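Local coordinates for protein N-acetylmuramoyl-L-alanine amidase (Clostridium intestinale URNW, PDB 6SRT) that binds zinc and probably hydrolyses the amide bond between N-acetylmuramic acid and L-alanine in peptidoglycan, as a cell-wall-degrading endolysin, at residues S94-V99 with K142-V147; M43-H48 with A101-I106; I71-Y76 with G105-G110. All coordinates share one frame; numbering follows the deposited sequence.

Interaction 1 (S94-V99 with K142-V147); sequences SHAPGV and KRHKDV. With ZN (zinc ion), chain B; PO4 (phosphate ion), chain F.
One wall of the zinc site of this amidase forms where the loop holding His95 and Ala96 passes beside the turn that carries His144 and Val147, just after strand 140-143. His144 is a zinc ligand: its ND1 lies 1.9 Å from the zinc ion, and His47 and Cys152 bind the same metal. CG stands anti to the backbone N (chi1 -172°), which carries the ring out to the metal; ND1 binds it and NE2 turns to a phosphate. NE2 donates to O2 of that phosphate at 2.7 Å, near the ring plane, and Arg148 holds the same ion. Over one ring face sits the carbonyl oxygen of His95, offset toward the rim, with His95 O 3.7 Å from His144 CE1. Alongside, the contact is apolar: Val147 CG2 touches Ala96 CB at 4.1 Å and Val99 CG2 at 4.2 Å. A water bridges the backbones, donating to both Pro97 O and Val147 O. Arg143, at the end of the strand, grips Asp146 side-on in a salt bridge, NE to OD2 and NH2 to OD1 (2.8 Å), while Arg143 N also donates to OD2. No direct hydrogen bond joins the two segments. The His144 ring is instead fixed at both nitrogens, by metal and by anion, and binding to zinc would be expected to strengthen NE2 as a donor.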
loop_
_atom_site.group_PDB
_atom_site.type_symbol
_atom_site.label_atom_id
_atom_site.label_comp_id
_atom_site.label_asym_id
_atom_site.label_seq_id
_atom_site.Cartn_x
_atom_site.Cartn_y
_atom_site.Cartn_z
ATOM N N SER A 94 2.923 -7.888 -5.096
ATOM C CA SER A 94 2.417 -7.917 -6.459
ATOM C C SER A 94 1.548 -6.688 -6.686
ATOM O O SER A 94 0.302 -6.792 -6.727
ATOM C CB SER A 94 1.555 -9.188 -6.704
ATOM O OG SER A 94 2.293 -10.378 -6.468
ATOM N N HIS A 95 2.177 -5.551 -6.742
ATOM C CA HIS A 95 1.451 -4.268 -6.856
ATOM C C HIS A 95 2.011 -3.357 -7.926
ATOM O O HIS A 95 1.223 -2.521 -8.412
ATOM C CB HIS A 95 1.302 -3.570 -5.513
ATOM C CG HIS A 95 2.622 -3.096 -4.954
ATOM N ND1 HIS A 95 3.168 -1.872 -5.217
ATOM C CD2 HIS A 95 3.546 -3.785 -4.235
ATOM C CE1 HIS A 95 4.366 -1.821 -4.672
ATOM N NE2 HIS A 95 4.618 -2.968 -4.048
ATOM N N ALA A 96 3.274 -3.461 -8.335
ATOM C CA ALA A 96 3.861 -2.523 -9.329
ATOM C C ALA A 96 4.955 -3.298 -10.079
ATOM O O ALA A 96 6.120 -3.223 -9.709
ATOM C CB ALA A 96 4.378 -1.282 -8.707
ATOM N N PRO A 97 4.570 -4.128 -11.089
ATOM C CA PRO A 97 5.566 -4.895 -11.812
ATOM C C PRO A 97 6.719 -3.989 -12.301
ATOM O O PRO A 97 6.508 -2.928 -12.877
ATOM C CB PRO A 97 4.807 -5.528 -12.959
ATOM C CG PRO A 97 3.374 -5.593 -12.448
ATOM C CD PRO A 97 3.226 -4.330 -11.623
ATOM N N GLY A 98 7.926 -4.438 -12.036
ATOM C CA GLY A 98 9.151 -3.732 -12.334
ATOM C C GLY A 98 9.801 -3.133 -11.132
ATOM O O GLY A 98 11.037 -3.034 -11.155
ATOM N N VAL A 99 9.025 -2.841 -10.068
ATOM C CA VAL A 99 9.664 -2.360 -8.813
ATOM C C VAL A 99 9.185 -3.185 -7.607
ATOM O O VAL A 99 9.431 -2.790 -6.472
ATOM C CB VAL A 99 9.390 -0.846 -8.572
ATOM C CG1 VAL A 99 10.038 -0.013 -9.668
ATOM C CG2 VAL A 99 7.903 -0.520 -8.391
ATOM N N LYS A 142 6.377 7.342 -4.037
ATOM C CA LYS A 142 5.876 7.396 -5.409
ATOM C C LYS A 142 4.421 7.002 -5.509
ATOM O O LYS A 142 3.921 6.205 -4.710
ATOM C CB LYS A 142 6.656 6.470 -6.360
ATOM C CG LYS A 142 8.126 6.836 -6.561
ATOM C CD LYS A 142 8.222 7.976 -7.560
ATOM C CE LYS A 142 9.449 8.893 -7.550
ATOM N NZ LYS A 142 10.603 8.037 -7.413
ATOM N N ARG A 143 3.715 7.556 -6.465
ATOM C CA ARG A 143 2.394 7.081 -6.840
ATOM C C ARG A 143 2.552 5.894 -7.804
ATOM O O ARG A 143 3.547 5.847 -8.575
ATOM C CB ARG A 143 1.646 8.175 -7.581
ATOM C CG ARG A 143 1.423 9.403 -6.709
ATOM C CD ARG A 143 0.871 10.558 -7.451
ATOM N NE ARG A 143 1.894 11.013 -8.340
ATOM C CZ ARG A 143 1.757 12.063 -9.150
ATOM N NH1 ARG A 143 0.683 12.830 -9.084
ATOM N NH2 ARG A 143 2.715 12.295 -10.032
ATOM N N HIS A 144 1.559 5.005 -7.867
ATOM C CA HIS A 144 1.614 3.930 -8.894
ATOM C C HIS A 144 1.854 4.525 -10.296
ATOM O O HIS A 144 2.678 4.028 -11.050
ATOM C CB HIS A 144 0.370 3.070 -8.785
ATOM C CG HIS A 144 0.373 1.820 -9.634
ATOM N ND1 HIS A 144 -0.757 0.998 -9.615
ATOM C CD2 HIS A 144 1.287 1.307 -10.481
ATOM C CE1 HIS A 144 -0.473 0.014 -10.494
ATOM N NE2 HIS A 144 0.760 0.179 -11.020
ATOM N N LYS A 145 1.160 5.620 -10.609
ATOM C CA LYS A 145 1.261 6.246 -11.954
ATOM C C LYS A 145 2.661 6.838 -12.213
ATOM O O LYS A 145 2.949 7.116 -13.386
ATOM C CB LYS A 145 0.217 7.338 -12.126
ATOM C CG LYS A 145 0.340 8.505 -11.158
ATOM C CD LYS A 145 -0.460 9.676 -11.499
ATOM C CE LYS A 145 -1.916 9.455 -11.390
ATOM N NZ LYS A 145 -2.650 10.760 -11.533
ATOM N N ASP A 146 3.515 6.966 -11.194
ATOM C CA ASP A 146 4.902 7.461 -11.365
ATOM C C ASP A 146 5.800 6.329 -11.845
ATOM O O ASP A 146 6.934 6.614 -12.248
ATOM C CB ASP A 146 5.450 8.110 -10.087
ATOM C CG ASP A 146 4.697 9.345 -9.660
ATOM O OD1 ASP A 146 4.334 10.128 -10.570
ATOM O OD2 ASP A 146 4.523 9.510 -8.456
ATOM N N VAL A 147 5.404 5.069 -11.684
ATOM C CA VAL A 147 6.259 3.908 -12.022
ATOM C C VAL A 147 5.694 3.072 -13.137
ATOM O O VAL A 147 6.431 2.259 -13.716
ATOM C CB VAL A 147 6.652 3.074 -10.791
ATOM C CG1 VAL A 147 7.450 3.918 -9.834
ATOM C CG2 VAL A 147 5.476 2.478 -10.069
HETATM ZN ZN ZN B . -2.120 0.913 -8.225
HETATM P P PO4 F . -0.009 -2.280 -13.431
HETATM O O1 PO4 F . -0.801 -1.322 -14.316
HETATM O O2 PO4 F . 1.133 -1.624 -12.963
HETATM O O3 PO4 F . 0.284 -3.540 -14.160
HETATM O O4 PO4 F . -0.884 -2.682 -12.229
HETATM O O HOH W 1 7.862 -0.353 -13.210
#

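Interaction 2 (M43-H48 with A101-I106); sequences MIVYHH and ARAFGI. With ZN (zinc ion), chain B.
Strands 43-48 and 103-106, with Val45 opposite Gly105 and Tyr46 opposite Ile106, run parallel as neighbours in the central sheet, their directions 26° apart and their axes 4.4 Å from each other. The backbone ladder alternates from strand to strand: Phe104 N donates to Met43 O, Val45 N to Phe104 O (2.8 Å), Ile106 N to Val45 O (3.0 Å) and His47 N to Ile106 O (2.9 Å). Beyond the last of these, a water donates to both His47 O and Ile106 O. On the face of Ile44, Tyr46 and Ile106, the CD1 tip of Ile106 meets Ile44 CG2 at 3.6 Å and Tyr46 CE1 at 4.1 Å; helix 119-136 covers this layer, and Tyr46 OH bonds to Ser129. On the other face Val45 CG2 packs against Ala103 CB at 3.8 Å. In the conformers modelled here, Met43 CE lies over one face of the Arg102 guanidinium, off centre, and Arg102 NE is hydrogen-bonded to Asn42. His47 turns its ring edge to Gly105 CA, while ND1 binds the zinc ion at 2.1 Å and NE2 is bonded to His95. The ladder thus fixes the backbone of a zinc ligand on an inner strand of the sheet, and the second-shell bond between His47 NE2 and His95, whose other nitrogen meets Ala103 O, would hold the ligand ring against rotation and probably polarise it.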
loop_
_atom_site.group_PDB
_atom_site.type_symbol
_atom_site.label_atom_id
_atom_site.label_comp_id
_atom_site.label_asym_id
_atom_site.label_seq_id
_atom_site.Cartn_x
_atom_site.Cartn_y
_atom_site.Cartn_z
ATOM N N MET A 43 11.587 2.088 -1.594
ATOM C CA MET A 43 10.503 2.896 -2.229
ATOM C C MET A 43 9.219 2.516 -1.506
ATOM O O MET A 43 9.066 1.369 -1.049
ATOM C CB MET A 43 10.426 2.593 -3.729
ATOM C CG MET A 43 9.499 3.472 -4.469
ATOM S SD MET A 43 9.301 2.807 -6.152
ATOM C CE MET A 43 10.893 3.301 -6.807
ATOM N N ILE A 44 8.290 3.488 -1.412
ATOM C CA ILE A 44 6.897 3.235 -1.068
ATOM C C ILE A 44 6.050 3.723 -2.254
ATOM O O ILE A 44 6.273 4.817 -2.740
ATOM C CB ILE A 44 6.491 3.969 0.214
ATOM C CG1 ILE A 44 7.224 3.438 1.410
ATOM C CG2 ILE A 44 4.987 3.968 0.413
ATOM C CD1 ILE A 44 7.171 4.321 2.587
ATOM N N VAL A 45 5.148 2.867 -2.689
ATOM C CA VAL A 45 4.226 3.148 -3.819
ATOM C C VAL A 45 2.783 3.142 -3.304
ATOM O O VAL A 45 2.336 2.157 -2.661
ATOM C CB VAL A 45 4.375 2.157 -4.973
ATOM C CG1 VAL A 45 3.394 2.466 -6.087
ATOM C CG2 VAL A 45 5.783 2.143 -5.523
ATOM N N TYR A 46 2.068 4.245 -3.592
ATOM C CA TYR A 46 0.674 4.410 -3.172
ATOM C C TYR A 46 -0.292 4.020 -4.292
ATOM O O TYR A 46 -0.107 4.362 -5.462
ATOM C CB TYR A 46 0.379 5.860 -2.770
ATOM C CG TYR A 46 1.221 6.345 -1.610
ATOM C CD1 TYR A 46 0.901 5.961 -0.340
ATOM C CD2 TYR A 46 2.317 7.154 -1.763
ATOM C CE1 TYR A 46 1.649 6.320 0.772
ATOM C CE2 TYR A 46 3.034 7.579 -0.691
ATOM C CZ TYR A 46 2.741 7.136 0.583
ATOM O OH TYR A 46 3.588 7.545 1.587
ATOM N N HIS A 47 -1.344 3.304 -3.866
ATOM C CA HIS A 47 -2.405 2.754 -4.729
ATOM C C HIS A 47 -3.783 3.134 -4.222
ATOM O O HIS A 47 -3.950 3.374 -3.035
ATOM C CB HIS A 47 -2.317 1.255 -4.762
ATOM C CG HIS A 47 -1.031 0.711 -5.294
ATOM N ND1 HIS A 47 -0.889 0.465 -6.640
ATOM C CD2 HIS A 47 0.103 0.345 -4.675
ATOM C CE1 HIS A 47 0.317 -0.049 -6.838
ATOM N NE2 HIS A 47 0.965 -0.087 -5.661
ATOM N N HIS A 48 -4.749 3.087 -5.129
ATOM C CA HIS A 48 -6.174 3.025 -4.746
ATOM C C HIS A 48 -6.728 1.723 -5.254
ATOM O O HIS A 48 -6.152 1.067 -6.110
ATOM C CB HIS A 48 -6.967 4.251 -5.204
ATOM C CG HIS A 48 -7.249 4.439 -6.643
ATOM N ND1 HIS A 48 -8.185 5.392 -7.071
ATOM C CD2 HIS A 48 -6.769 3.797 -7.732
ATOM C CE1 HIS A 48 -8.231 5.346 -8.367
ATOM N NE2 HIS A 48 -7.402 4.367 -8.812
ATOM N N ALA A 101 10.333 -5.849 -6.198
ATOM C CA ALA A 101 11.394 -6.309 -5.294
ATOM C C ALA A 101 11.949 -5.181 -4.455
ATOM O O ALA A 101 12.719 -5.466 -3.524
ATOM C CB ALA A 101 12.489 -7.011 -6.070
ATOM N N ARG A 102 11.627 -3.937 -4.762
ATOM C CA ARG A 102 12.186 -2.754 -4.081
ATOM C C ARG A 102 11.107 -1.834 -3.478
ATOM O O ARG A 102 11.493 -0.787 -2.937
ATOM C CB ARG A 102 13.113 -1.968 -5.023
ATOM C CG ARG A 102 12.362 -1.256 -6.135
ATOM C CD ARG A 102 13.300 -0.463 -7.002
ATOM N NE ARG A 102 13.796 0.773 -6.434
ATOM C CZ ARG A 102 14.362 1.744 -7.132
ATOM N NH1 ARG A 102 14.532 1.590 -8.426
ATOM N NH2 ARG A 102 14.765 2.850 -6.543
ATOM N N ALA A 103 9.834 -2.174 -3.568
ATOM C CA ALA A 103 8.779 -1.230 -3.176
ATOM C C ALA A 103 7.760 -1.848 -2.250
ATOM O O ALA A 103 7.141 -2.861 -2.600
ATOM C CB ALA A 103 8.106 -0.676 -4.409
ATOM N N PHE A 104 7.509 -1.176 -1.143
ATOM C CA PHE A 104 6.237 -1.396 -0.420
ATOM C C PHE A 104 5.074 -0.854 -1.190
ATOM O O PHE A 104 5.171 0.186 -1.854
ATOM C CB PHE A 104 6.278 -0.694 0.935
ATOM C CG PHE A 104 7.159 -1.359 1.952
ATOM C CD1 PHE A 104 6.773 -2.591 2.480
ATOM C CD2 PHE A 104 8.305 -0.719 2.417
ATOM C CE1 PHE A 104 7.592 -3.233 3.399
ATOM C CE2 PHE A 104 9.084 -1.369 3.376
ATOM C CZ PHE A 104 8.735 -2.607 3.847
ATOM N N GLY A 105 3.996 -1.597 -1.149
ATOM C CA GLY A 105 2.736 -1.157 -1.780
ATOM C C GLY A 105 1.687 -0.913 -0.728
ATOM O O GLY A 105 1.341 -1.801 0.077
ATOM N N ILE A 106 1.143 0.319 -0.668
ATOM C CA ILE A 106 0.100 0.744 0.290
ATOM C C ILE A 106 -1.113 1.124 -0.502
ATOM O O ILE A 106 -1.058 2.099 -1.258
ATOM C CB ILE A 106 0.566 1.905 1.153
ATOM C CG1 ILE A 106 1.854 1.590 1.945
ATOM C CG2 ILE A 106 -0.570 2.320 2.095
ATOM C CD1 ILE A 106 2.423 2.756 2.688
HETATM ZN ZN ZN B . -2.120 0.913 -8.225
HETATM O O HOH W 2 -2.636 4.487 -0.784
#

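Interaction 3 (I71-Y76 with G105-G110); sequences IGYHFY and GIASEG. With PO4 (phosphate ion), chain E.
Tyr73 reaches from segment 71-76 across strand 103-108, its CB 3.7 Å from Gly105 O. From there CG stands anti to the carbonyl carbon (chi1 -51°), which carries the ring beneath Ala107. The methyl of Ala107 sits almost exactly over the ring centre, CB being 3.4 Å from the centroid of the Tyr73 ring and 7° off its normal, a CH-pi contact; CD2 and CE2 of Tyr73 are the ring atoms nearest to it. Farther out, CE1 and CZ approach O4 of a bound phosphate lying at the ring edge, and at the tip OH donates to that oxygen at 2.6 Å while also bonding a glycerol molecule. Helix 56-65 touches the same side chain through Ile59.

Beyond the tyrosine the backbones pair in parallel at Phe75-Ile106 and Tyr76-Ala107. Gly105 O takes the N-H of Phe75 at 3.2 Å and, in a weak, bent bond, that of His74. Ala107 N then donates to Phe75 O at 2.9 Å. His74 adds a side-chain bond: Gly105 N reaches its ND1 at 3.0 Å, nearly straight (165°), and its NE2 is bonded to Ala91 O. Tyr76 lies on the same face as Ala107 and crosses Glu109, its OH 3.4 Å from Glu109 CG; that hydroxyl is bonded to Met54 O, and Glu109 OE1 is hydrogen-bonded to Lys79 N and forms a salt bridge with Arg78. Phe75 CD2 meets Ile106 CG1 on the face covered by helix 119-136.

Since ND1 of His74 accepts and a carbonyl takes NE2, the imidazole probably carries its proton on NE2. The alanine methyl packs against one face of the Tyr73 ring, which probably helps to hold the phenol toward the phosphate near the zinc ion.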
loop_
_atom_site.group_PDB
_atom_site.type_symbol
_atom_site.label_atom_id
_atom_site.label_comp_id
_atom_site.label_asym_id
_atom_site.label_seq_id
_atom_site.Cartn_x
_atom_site.Cartn_y
_atom_site.Cartn_z
ATOM N N ILE A 71 -3.127 -11.251 -1.983
ATOM C CA ILE A 71 -3.128 -9.776 -1.889
ATOM C C ILE A 71 -1.733 -9.277 -2.173
ATOM O O ILE A 71 -0.742 -9.655 -1.501
ATOM C CB ILE A 71 -3.706 -9.316 -0.567
ATOM C CG1 ILE A 71 -3.722 -7.759 -0.501
ATOM C CG2 ILE A 71 -3.023 -9.931 0.613
ATOM C CD1 ILE A 71 -4.658 -7.215 0.530
ATOM N N GLY A 72 -1.635 -8.365 -3.179
ATOM C CA GLY A 72 -0.343 -7.911 -3.656
ATOM C C GLY A 72 0.225 -6.728 -2.914
ATOM O O GLY A 72 1.403 -6.428 -3.094
ATOM N N TYR A 73 -0.614 -6.020 -2.158
ATOM C CA TYR A 73 -0.198 -4.866 -1.356
ATOM C C TYR A 73 0.380 -5.383 -0.026
ATOM O O TYR A 73 -0.104 -6.380 0.502
ATOM C CB TYR A 73 -1.422 -3.982 -1.037
ATOM C CG TYR A 73 -2.236 -3.619 -2.245
ATOM C CD1 TYR A 73 -1.726 -2.951 -3.326
ATOM C CD2 TYR A 73 -3.577 -4.005 -2.275
ATOM C CE1 TYR A 73 -2.540 -2.582 -4.392
ATOM C CE2 TYR A 73 -4.399 -3.649 -3.314
ATOM C CZ TYR A 73 -3.864 -2.999 -4.410
ATOM O OH TYR A 73 -4.709 -2.614 -5.419
ATOM N N HIS A 74 1.341 -4.633 0.516
ATOM C CA HIS A 74 1.827 -4.898 1.875
ATOM C C HIS A 74 0.846 -4.402 2.939
ATOM O O HIS A 74 0.794 -4.991 4.036
ATOM C CB HIS A 74 3.183 -4.276 2.064
ATOM C CG HIS A 74 4.195 -4.889 1.157
ATOM N ND1 HIS A 74 4.438 -4.357 -0.092
ATOM C CD2 HIS A 74 4.978 -5.989 1.340
ATOM C CE1 HIS A 74 5.339 -5.160 -0.674
ATOM N NE2 HIS A 74 5.698 -6.158 0.176
ATOM N N PHE A 75 0.071 -3.369 2.619
ATOM C CA PHE A 75 -0.893 -2.779 3.568
ATOM C C PHE A 75 -2.091 -2.286 2.743
ATOM O O PHE A 75 -1.955 -1.762 1.633
ATOM C CB PHE A 75 -0.290 -1.580 4.306
ATOM C CG PHE A 75 0.919 -1.971 5.108
ATOM C CD1 PHE A 75 0.797 -2.525 6.356
ATOM C CD2 PHE A 75 2.211 -1.815 4.536
ATOM C CE1 PHE A 75 1.926 -2.916 7.064
ATOM C CE2 PHE A 75 3.330 -2.236 5.210
ATOM C CZ PHE A 75 3.174 -2.777 6.473
ATOM N N TYR A 76 -3.251 -2.338 3.405
ATOM C CA TYR A 76 -4.551 -1.873 2.850
ATOM C C TYR A 76 -5.256 -1.052 3.930
ATOM O O TYR A 76 -5.499 -1.584 5.030
ATOM C CB TYR A 76 -5.373 -3.100 2.427
ATOM C CG TYR A 76 -6.787 -2.791 2.042
ATOM C CD1 TYR A 76 -7.095 -1.732 1.197
ATOM C CD2 TYR A 76 -7.851 -3.584 2.467
ATOM C CE1 TYR A 76 -8.411 -1.444 0.853
ATOM C CE2 TYR A 76 -9.160 -3.346 2.109
ATOM C CZ TYR A 76 -9.437 -2.309 1.248
ATOM O OH TYR A 76 -10.709 -2.002 0.856
ATOM N N GLY A 105 3.996 -1.597 -1.149
ATOM C CA GLY A 105 2.736 -1.157 -1.780
ATOM C C GLY A 105 1.687 -0.913 -0.728
ATOM O O GLY A 105 1.341 -1.801 0.077
ATOM N N ILE A 106 1.143 0.319 -0.668
ATOM C CA ILE A 106 0.100 0.744 0.290
ATOM C C ILE A 106 -1.113 1.124 -0.502
ATOM O O ILE A 106 -1.058 2.099 -1.258
ATOM C CB ILE A 106 0.566 1.905 1.153
ATOM C CG1 ILE A 106 1.854 1.590 1.945
ATOM C CG2 ILE A 106 -0.570 2.320 2.095
ATOM C CD1 ILE A 106 2.423 2.756 2.688
ATOM N N ALA A 107 -2.189 0.375 -0.346
ATOM C CA ALA A 107 -3.450 0.655 -1.011
ATOM C C ALA A 107 -4.404 1.309 -0.040
ATOM O O ALA A 107 -4.492 0.893 1.113
ATOM C CB ALA A 107 -4.071 -0.593 -1.547
ATOM N N SER A 108 -5.192 2.240 -0.545
ATOM C CA SER A 108 -6.291 2.931 0.153
ATOM C C SER A 108 -7.583 2.609 -0.533
ATOM O O SER A 108 -7.688 2.690 -1.758
ATOM C CB SER A 108 -6.036 4.411 0.220
ATOM O OG SER A 108 -4.879 4.748 0.982
ATOM N N GLU A 109 -8.592 2.271 0.251
ATOM C CA GLU A 109 -9.922 1.941 -0.246
ATOM C C GLU A 109 -10.586 3.155 -0.875
ATOM O O GLU A 109 -10.893 4.136 -0.147
ATOM C CB GLU A 109 -10.789 1.476 0.916
ATOM C CG GLU A 109 -12.208 1.055 0.550
ATOM C CD GLU A 109 -13.076 0.639 1.702
ATOM O OE1 GLU A 109 -12.674 0.771 2.869
ATOM O OE2 GLU A 109 -14.134 0.069 1.416
ATOM N N GLY A 110 -10.909 3.100 -2.165
ATOM C CA GLY A 110 -11.582 4.205 -2.856
ATOM C C GLY A 110 -11.155 4.302 -4.283
ATOM O O GLY A 110 -10.210 3.651 -4.737
HETATM P P PO4 E . -4.306 -1.097 -8.592
HETATM O O1 PO4 E . -3.350 -0.328 -9.397
HETATM O O2 PO4 E . -4.697 -2.416 -9.237
HETATM O O3 PO4 E . -5.652 -0.240 -8.405
HETATM O O4 PO4 E . -3.568 -1.295 -7.331
#

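The three contacts meet around the zinc ion. Interaction 1 supplies His144 and interaction 2 supplies His47, and the two ligand nitrogens, His144 ND1 and His47 ND1, stand 3.0 Å apart. A probable hydrogen bond of 2.9 Å between His47 NE2 and His95 ND1 ties the 94-99 loop to strand 43-48. Interactions 2 and 3 share Gly105 and Ile106, so strand 103-108 is flanked by strands 43-48 and 75-77 in one sheet. A second phosphate, not the one at His144 NE2, is bound by Tyr73 of interaction 3 and brings its O1 to 2.1 Å from the zinc ion. Both anions probably come from the crystallisation liquor, but this one may mark where substrate binds.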